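PDB 2R3B: YjeF-related protein from Enterococcus faecalis, which probably catalyses the ADP-dependent dehydration of the S-form of NAD(P)HX, a damaged hydrated nicotinamide cofactor, thereby restoring NAD(P)H and releasing AMP and phosphate. Local coordinates for residues T188-N191 with N192-Q196; H172-E175 with W176-L179. One frame throughout, in Å; residues are numbered along the deposited sequence. Where two conformers were deposited one is given.

Contact 1: residues T188-N191 with N192-Q196; sequences TLAN and NQRQQ
Asn191 and Arg194 run side by side off one face of helix 189-199, pointing the same way, and join where Arg194 NH1 donates to Asn191 OD1 at 2.9 Å. The bond is bent (140° at the hydrogen), and the amide and guanidinium planes stand 69° apart. Arg194 leaves the helix extended and then bends at chi3 (-46°), which carries its guanidinium back over the preceding turn. One face of that group consequently lies above Ala190 O, offset toward the rim, with CZ 3.9 Å from this oxygen, while Asn191 OD1 comes in near the edge. The amide of Asn191 is held at both ends, because its ND2 donates to Gln186 O just upstream. Its backbone is tied as well: Thr188, the N-cap, accepts from Asn191 N through OG1 at 3.0 Å. The helical pattern begins with Asn192 N bonded to Thr188 O at 2.7 Å. Asn192 CG also lies 3.1 Å from Thr188 O, while its OD1 is bonded to Trp176 NE1 of helix 173-180. Arg194 is on the exposed side of the helix, whereas Asn192 and Gln196 face the sheet, packing on Phe213 of strand 211-213 and on strand 202-205, and Gln195 rests against helix 173-180.

Contact 2: residues H172-E175 with W176-L179; sequences HQME and WQRL. With EDO (1,2-ethanediol), chain N.
Gln173 O is gripped twice, by Gln177 N at 3.0 Å as part of the helix and by NE2 of Gln187, which lies in the loop leading to the next helix. It belongs to the first turn of helix 173-180, whose start is a capping box built from His172 and Glu175. His172 N donates to Glu175 OE1 at 3.0 Å, nearly straight at 166°, on the anti side though tilted out of the carboxylate plane. Glu175 CG sits beside its own backbone N (chi1 -77°), and the extended chain beyond carries the carboxylate to His172. In the histidine conformer described, one of two, Glu175 CD lies over the ring centre, 3.4 Å above its plane, and ND1 takes a weak bond from Met174 N. Trp176 N to His172 O, at 2.9 Å, closes the turn. Selenomethionine Met174, also modelled twice, folds alongside Gln177 in one copy. Glu175 and Arg178 cross obliquely without a salt bridge, Glu175 OE2 and Arg178 NH1 staying 5.7 Å apart. Glu175 and Leu179 both pack on Ile151 of helix 149-156. The Arg178 guanidinium has one face above Met174 O, and Arg178 O accepts a hydrogen bond from O2 of an ethanediol, probably a crystallisation additive, at 2.6 Å.

Contact 2 takes in most of helix 173-180 and contact 1 the first turns of helix 189-199, the next helix in the chain; their centres are 13 Å apart, and they meet through the indole of Trp176. Its NE1 lies 2.9 Å from Asn192 OD1, a probable hydrogen bond, while CZ2 packs 3.9 Å from Gln195 CB. The same ring reaches Ile203 and Leu205, so it touches both helix 189-199 and strand 202-205. Contact 2 is nearer the predicted site: His172 is predicted to bind (6S)-NADPHX, and its side chain is about 8 Å from Gly234, predicted to bind AMP. Contact 1 sits farther back, the side chain of Asn192 being about 12 Å from that of His172.

Contact 1: residues T188-N191 with N192-Q196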
ATOM      1  N   THR B 188     -41.016   3.245 -15.504  1.00 39.68           N
ATOM      2  CA  THR B 188     -41.248   2.330 -16.598  1.00 38.50           C
ATOM      3  C   THR B 188     -40.321   2.699 -17.727  1.00 37.85           C
ATOM      4  O   THR B 188     -39.846   3.832 -17.803  1.00 38.44           O
ATOM      5  CB  THR B 188     -42.719   2.439 -17.126  1.00 38.92           C
ATOM      6  OG1 THR B 188     -42.927   3.706 -17.788  1.00 34.37           O
ATOM      7  CG2 THR B 188     -43.716   2.279 -15.979  1.00 38.58           C
ATOM      8  N   LEU B 189     -40.116   1.757 -18.636  1.00 37.25           N
ATOM      9  CA  LEU B 189     -39.312   1.989 -19.828  1.00 36.80           C
ATOM     10  C   LEU B 189     -39.760   3.245 -20.585  1.00 35.28           C
ATOM     11  O   LEU B 189     -38.940   4.091 -20.951  1.00 33.50           O
ATOM     12  CB  LEU B 189     -39.385   0.772 -20.739  1.00 38.52           C
ATOM     13  CG  LEU B 189     -38.283   0.588 -21.796  1.00 44.58           C
ATOM     14  CD1 LEU B 189     -38.175  -0.890 -22.150  1.00 53.83           C
ATOM     15  CD2 LEU B 189     -38.531   1.414 -23.056  1.00 50.95           C
ATOM     16  N   ALA B 190     -41.065   3.376 -20.801  1.00 33.80           N
ATOM     17  CA  ALA B 190     -41.616   4.535 -21.514  1.00 31.99           C
ATOM     18  C   ALA B 190     -41.411   5.837 -20.755  1.00 27.78           C
ATOM     19  O   ALA B 190     -41.030   6.852 -21.342  1.00 28.40           O
ATOM     20  CB  ALA B 190     -43.110   4.322 -21.756  1.00 33.02           C
ATOM     21  N   ASN B 191     -41.692   5.809 -19.456  1.00 27.92           N
ATOM     22  CA  ASN B 191     -41.534   6.994 -18.598  1.00 29.48           C
ATOM     23  C   ASN B 191     -40.066   7.381 -18.452  1.00 27.70           C
ATOM     24  O   ASN B 191     -39.713   8.552 -18.588  1.00 27.34           O
ATOM     25  CB  ASN B 191     -42.118   6.751 -17.209  1.00 31.14           C
ATOM     26  CG  ASN B 191     -43.648   6.711 -17.205  1.00 38.20           C
ATOM     27  OD1 ASN B 191     -44.285   7.169 -18.142  1.00 41.62           O
ATOM     28  ND2 ASN B 191     -44.227   6.146 -16.150  1.00 35.55           N
ATOM     29  N   ASN B 192     -39.216   6.385 -18.199  1.00 27.66           N
ATOM     30  CA  ASN B 192     -37.764   6.606 -18.144  1.00 25.98           C
ATOM     31  C   ASN B 192     -37.261   7.241 -19.418  1.00 23.80           C
ATOM     32  O   ASN B 192     -36.532   8.222 -19.389  1.00 24.23           O
ATOM     33  CB  ASN B 192     -36.998   5.290 -17.887  1.00 26.74           C
ATOM     34  CG  ASN B 192     -37.170   4.755 -16.475  1.00 21.00           C
ATOM     35  OD1 ASN B 192     -37.601   5.461 -15.555  1.00 27.27           O
ATOM     36  ND2 ASN B 192     -36.826   3.487 -16.298  1.00 23.46           N
ATOM     37  N   GLN B 193     -37.670   6.719 -20.559  1.00 24.33           N
ATOM     38  CA  GLN B 193     -37.237   7.284 -21.837  1.00 25.08           C
ATOM     39  C   GLN B 193     -37.713   8.721 -22.043  1.00 26.30           C
ATOM     40  O   GLN B 193     -36.986   9.582 -22.576  1.00 24.39           O
ATOM     41  CB  GLN B 193     -37.718   6.407 -22.990  1.00 26.30           C
ATOM     42  CG  GLN B 193     -37.223   6.839 -24.343  1.00 25.96           C
ATOM     43  CD  GLN B 193     -35.747   6.604 -24.530  1.00 28.64           C
ATOM     44  OE1 GLN B 193     -34.936   7.538 -24.490  1.00 28.91           O
ATOM     45  NE2 GLN B 193     -35.386   5.363 -24.728  1.00 19.18           N
ATOM     46  N   ARG B 194     -38.942   8.990 -21.643  1.00 27.94           N
ATOM     47  CA  ARG B 194     -39.490  10.332 -21.799  1.00 27.70           C
ATOM     48  C   ARG B 194     -38.690  11.335 -20.969  1.00 24.95           C
ATOM     49  O   ARG B 194     -38.453  12.473 -21.389  1.00 25.65           O
ATOM     50  CB  ARG B 194     -40.939  10.332 -21.345  1.00 28.59           C
ATOM     51  CG  ARG B 194     -41.670  11.637 -21.631  1.00 40.13           C
ATOM     52  CD  ARG B 194     -43.193  11.491 -21.475  1.00 40.04           C
ATOM     53  NE  ARG B 194     -43.697  10.287 -22.143  1.00 43.77           N
ATOM     54  CZ  ARG B 194     -44.176   9.208 -21.527  1.00 45.31           C
ATOM     55  NH1 ARG B 194     -44.249   9.149 -20.204  1.00 49.15           N
ATOM     56  NH2 ARG B 194     -44.590   8.168 -22.245  1.00 49.54           N
ATOM     57  N   GLN B 195     -38.286  10.912 -19.782  1.00 25.74           N
ATOM     58  CA  GLN B 195     -37.580  11.808 -18.869  1.00 24.56           C
ATOM     59  C   GLN B 195     -36.119  11.952 -19.308  1.00 23.73           C
ATOM     60  O   GLN B 195     -35.527  13.027 -19.171  1.00 24.68           O
ATOM     61  CB  GLN B 195     -37.718  11.337 -17.426  1.00 23.78           C
ATOM     62  CG  GLN B 195     -39.099  11.512 -16.831  1.00 29.45           C
ATOM     63  CD  GLN B 195     -39.599  12.924 -16.991  1.00 35.14           C
ATOM     64  OE1 GLN B 195     -38.934  13.879 -16.576  1.00 33.91           O
ATOM     65  NE2 GLN B 195     -40.755  13.075 -17.634  1.00 35.29           N
ATOM     66  N   GLN B 196     -35.546  10.898 -19.886  1.00 23.74           N
ATOM     67  CA  GLN B 196     -34.282  11.058 -20.606  1.00 22.94           C
ATOM     68  C   GLN B 196     -34.387  12.121 -21.684  1.00 24.48           C
ATOM     69  O   GLN B 196     -33.505  12.963 -21.825  1.00 24.15           O
ATOM     70  CB  GLN B 196     -33.828   9.767 -21.275  1.00 24.66           C
ATOM     71  CG  GLN B 196     -32.541   9.924 -22.089  1.00 22.25           C
ATOM     72  CD  GLN B 196     -32.745  10.458 -23.477  1.00 26.80           C
ATOM     73  OE1 GLN B 196     -33.781  10.191 -24.109  1.00 27.25           O
ATOM     74  NE2 GLN B 196     -31.748  11.202 -23.990  1.00 22.65           N
TER

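Contact 2: residues H172-E175 with W176-L179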
ATOM      1  N   HIS B 172     -28.630   5.743  -9.259  1.00 21.99           N
ATOM      2  CA  HIS B 172     -29.385   4.580  -8.815  0.50 23.77           C
ATOM      3  C   HIS B 172     -30.856   5.014  -8.763  1.00 24.85           C
ATOM      4  O   HIS B 172     -31.177   6.161  -9.046  1.00 22.53           O
ATOM      5  CB  HIS B 172     -28.844   3.979  -7.503  0.50 26.03           C
ATOM      6  CG  HIS B 172     -28.829   4.912  -6.331  0.50 24.69           C
ATOM      7  ND1 HIS B 172     -29.904   5.703  -5.990  0.50 26.47           N
ATOM      8  CD2 HIS B 172     -27.887   5.131  -5.381  0.50 27.95           C
ATOM      9  CE1 HIS B 172     -29.621   6.388  -4.897  0.50 23.97           C
ATOM     10  NE2 HIS B 172     -28.405   6.052  -4.499  0.50 31.01           N
ATOM     11  N   GLN B 173     -31.752   4.096  -8.449  1.00 26.04           N
ATOM     12  CA  GLN B 173     -33.200   4.375  -8.554  1.00 31.08           C
ATOM     13  C   GLN B 173     -33.713   5.584  -7.750  1.00 26.60           C
ATOM     14  O   GLN B 173     -34.562   6.335  -8.245  1.00 29.27           O
ATOM     15  CB  GLN B 173     -34.011   3.080  -8.297  1.00 31.37           C
ATOM     16  CG  GLN B 173     -33.847   2.076  -9.488  1.00 39.78           C
ATOM     17  CD  GLN B 173     -34.134   0.588  -9.163  1.00 42.08           C
ATOM     18  OE1 GLN B 173     -33.403  -0.072  -8.395  1.00 49.27           O
ATOM     19  NE2 GLN B 173     -35.157   0.046  -9.808  1.00 49.44           N
HETATM   20  N   MSE B 174     -33.186   5.813  -6.556  1.00 27.46           N
HETATM   21  CA  MSE B 174     -33.642   6.945  -5.751  0.50 28.97           C
HETATM   22  C   MSE B 174     -33.053   8.268  -6.256  1.00 27.49           C
HETATM   23  O   MSE B 174     -33.716   9.305  -6.223  1.00 27.08           O
HETATM   24  CB  MSE B 174     -33.342   6.710  -4.270  0.50 30.64           C
HETATM   25  CG  MSE B 174     -34.168   5.571  -3.659  0.50 37.96           C
HETATM   26 SE   MSE B 174     -36.118   5.845  -3.769  0.38 46.53          SE
HETATM   27  CE  MSE B 174     -36.322   7.203  -2.418  0.50 47.68           C
ATOM     28  N   GLU B 175     -31.827   8.234  -6.767  1.00 25.92           N
ATOM     29  CA  GLU B 175     -31.250   9.419  -7.396  1.00 23.33           C
ATOM     30  C   GLU B 175     -32.057   9.761  -8.631  1.00 22.49           C
ATOM     31  O   GLU B 175     -32.316  10.943  -8.896  1.00 21.98           O
ATOM     32  CB  GLU B 175     -29.752   9.204  -7.720  1.00 23.72           C
ATOM     33  CG  GLU B 175     -28.836   9.316  -6.506  1.00 25.58           C
ATOM     34  CD  GLU B 175     -27.504   8.544  -6.613  1.00 28.11           C
ATOM     35  OE1 GLU B 175     -27.279   7.792  -7.588  1.00 24.82           O
ATOM     36  OE2 GLU B 175     -26.669   8.691  -5.687  1.00 27.14           O
ATOM     37  N   TRP B 176     -32.475   8.743  -9.390  1.00 20.29           N
ATOM     38  CA  TRP B 176     -33.294   8.978 -10.590  1.00 22.25           C
ATOM     39  C   TRP B 176     -34.683   9.551 -10.250  1.00 23.26           C
ATOM     40  O   TRP B 176     -35.204  10.395 -10.975  1.00 24.87           O
ATOM     41  CB  TRP B 176     -33.470   7.672 -11.349  1.00 21.06           C
ATOM     42  CG  TRP B 176     -34.211   7.743 -12.634  1.00 19.95           C
ATOM     43  CD1 TRP B 176     -35.189   6.884 -13.019  1.00 23.60           C
ATOM     44  CD2 TRP B 176     -34.050   8.677 -13.725  1.00 22.58           C
ATOM     45  NE1 TRP B 176     -35.615   7.187 -14.266  1.00 20.91           N
ATOM     46  CE2 TRP B 176     -34.959   8.291 -14.724  1.00 21.21           C
ATOM     47  CE3 TRP B 176     -33.214   9.784 -13.969  1.00 20.43           C
ATOM     48  CZ2 TRP B 176     -35.066   8.948 -15.926  1.00 18.35           C
ATOM     49  CZ3 TRP B 176     -33.345  10.464 -15.150  1.00 22.69           C
ATOM     50  CH2 TRP B 176     -34.271  10.053 -16.125  1.00 22.32           C
ATOM     51  N   GLN B 177     -35.261   9.078  -9.153  1.00 26.87           N
ATOM     52  CA  GLN B 177     -36.527   9.632  -8.659  1.00 29.34           C
ATOM     53  C   GLN B 177     -36.379  11.114  -8.441  1.00 27.95           C
ATOM     54  O   GLN B 177     -37.224  11.912  -8.831  1.00 28.25           O
ATOM     55  CB  GLN B 177     -36.928   8.949  -7.358  1.00 30.21           C
ATOM     56  CG  GLN B 177     -38.189   9.502  -6.735  1.00 39.66           C
ATOM     57  CD  GLN B 177     -38.628   8.696  -5.531  1.00 50.26           C
ATOM     58  OE1 GLN B 177     -38.915   7.503  -5.633  1.00 51.99           O
ATOM     59  NE2 GLN B 177     -38.660   9.346  -4.376  1.00 58.73           N
ATOM     60  N   ARG B 178     -35.261  11.475  -7.834  1.00 30.43           N
ATOM     61  CA  ARG B 178     -34.967  12.867  -7.538  1.00 30.39           C
ATOM     62  C   ARG B 178     -34.748  13.682  -8.799  1.00 28.70           C
ATOM     63  O   ARG B 178     -35.273  14.766  -8.918  1.00 29.33           O
ATOM     64  CB  ARG B 178     -33.766  12.964  -6.584  1.00 32.77           C
ATOM     65  CG  ARG B 178     -33.821  14.173  -5.704  1.00 42.41           C
ATOM     66  CD  ARG B 178     -32.665  14.244  -4.723  1.00 51.75           C
ATOM     67  NE  ARG B 178     -32.830  13.336  -3.586  1.00 51.71           N
ATOM     68  CZ  ARG B 178     -32.161  12.194  -3.408  1.00 58.39           C
ATOM     69  NH1 ARG B 178     -31.247  11.779  -4.292  1.00 52.98           N
ATOM     70  NH2 ARG B 178     -32.403  11.461  -2.322  1.00 59.17           N
ATOM     71  N   LEU B 179     -33.986  13.156  -9.758  1.00 25.56           N
ATOM     72  CA  LEU B 179     -33.701  13.888 -10.998  1.00 24.26           C
ATOM     73  C   LEU B 179     -34.911  13.968 -11.943  1.00 26.46           C
ATOM     74  O   LEU B 179     -35.209  15.028 -12.492  1.00 28.67           O
ATOM     75  CB  LEU B 179     -32.526  13.225 -11.709  1.00 23.32           C
ATOM     76  CG  LEU B 179     -31.996  13.802 -13.022  1.00 22.34           C
ATOM     77  CD1 LEU B 179     -31.493  15.236 -12.804  1.00 22.71           C
ATOM     78  CD2 LEU B 179     -30.903  12.894 -13.535  1.00 24.04           C
TER
HETATM   79  C1  EDO N 298     -34.628  18.009  -5.650  1.00 60.28           C
HETATM   80  O1  EDO N 298     -34.631  16.845  -4.828  1.00 60.65           O
HETATM   81  C2  EDO N 298     -35.355  17.769  -6.969  1.00 61.22           C
HETATM   82  O2  EDO N 298     -35.899  16.448  -7.067  1.00 59.54           O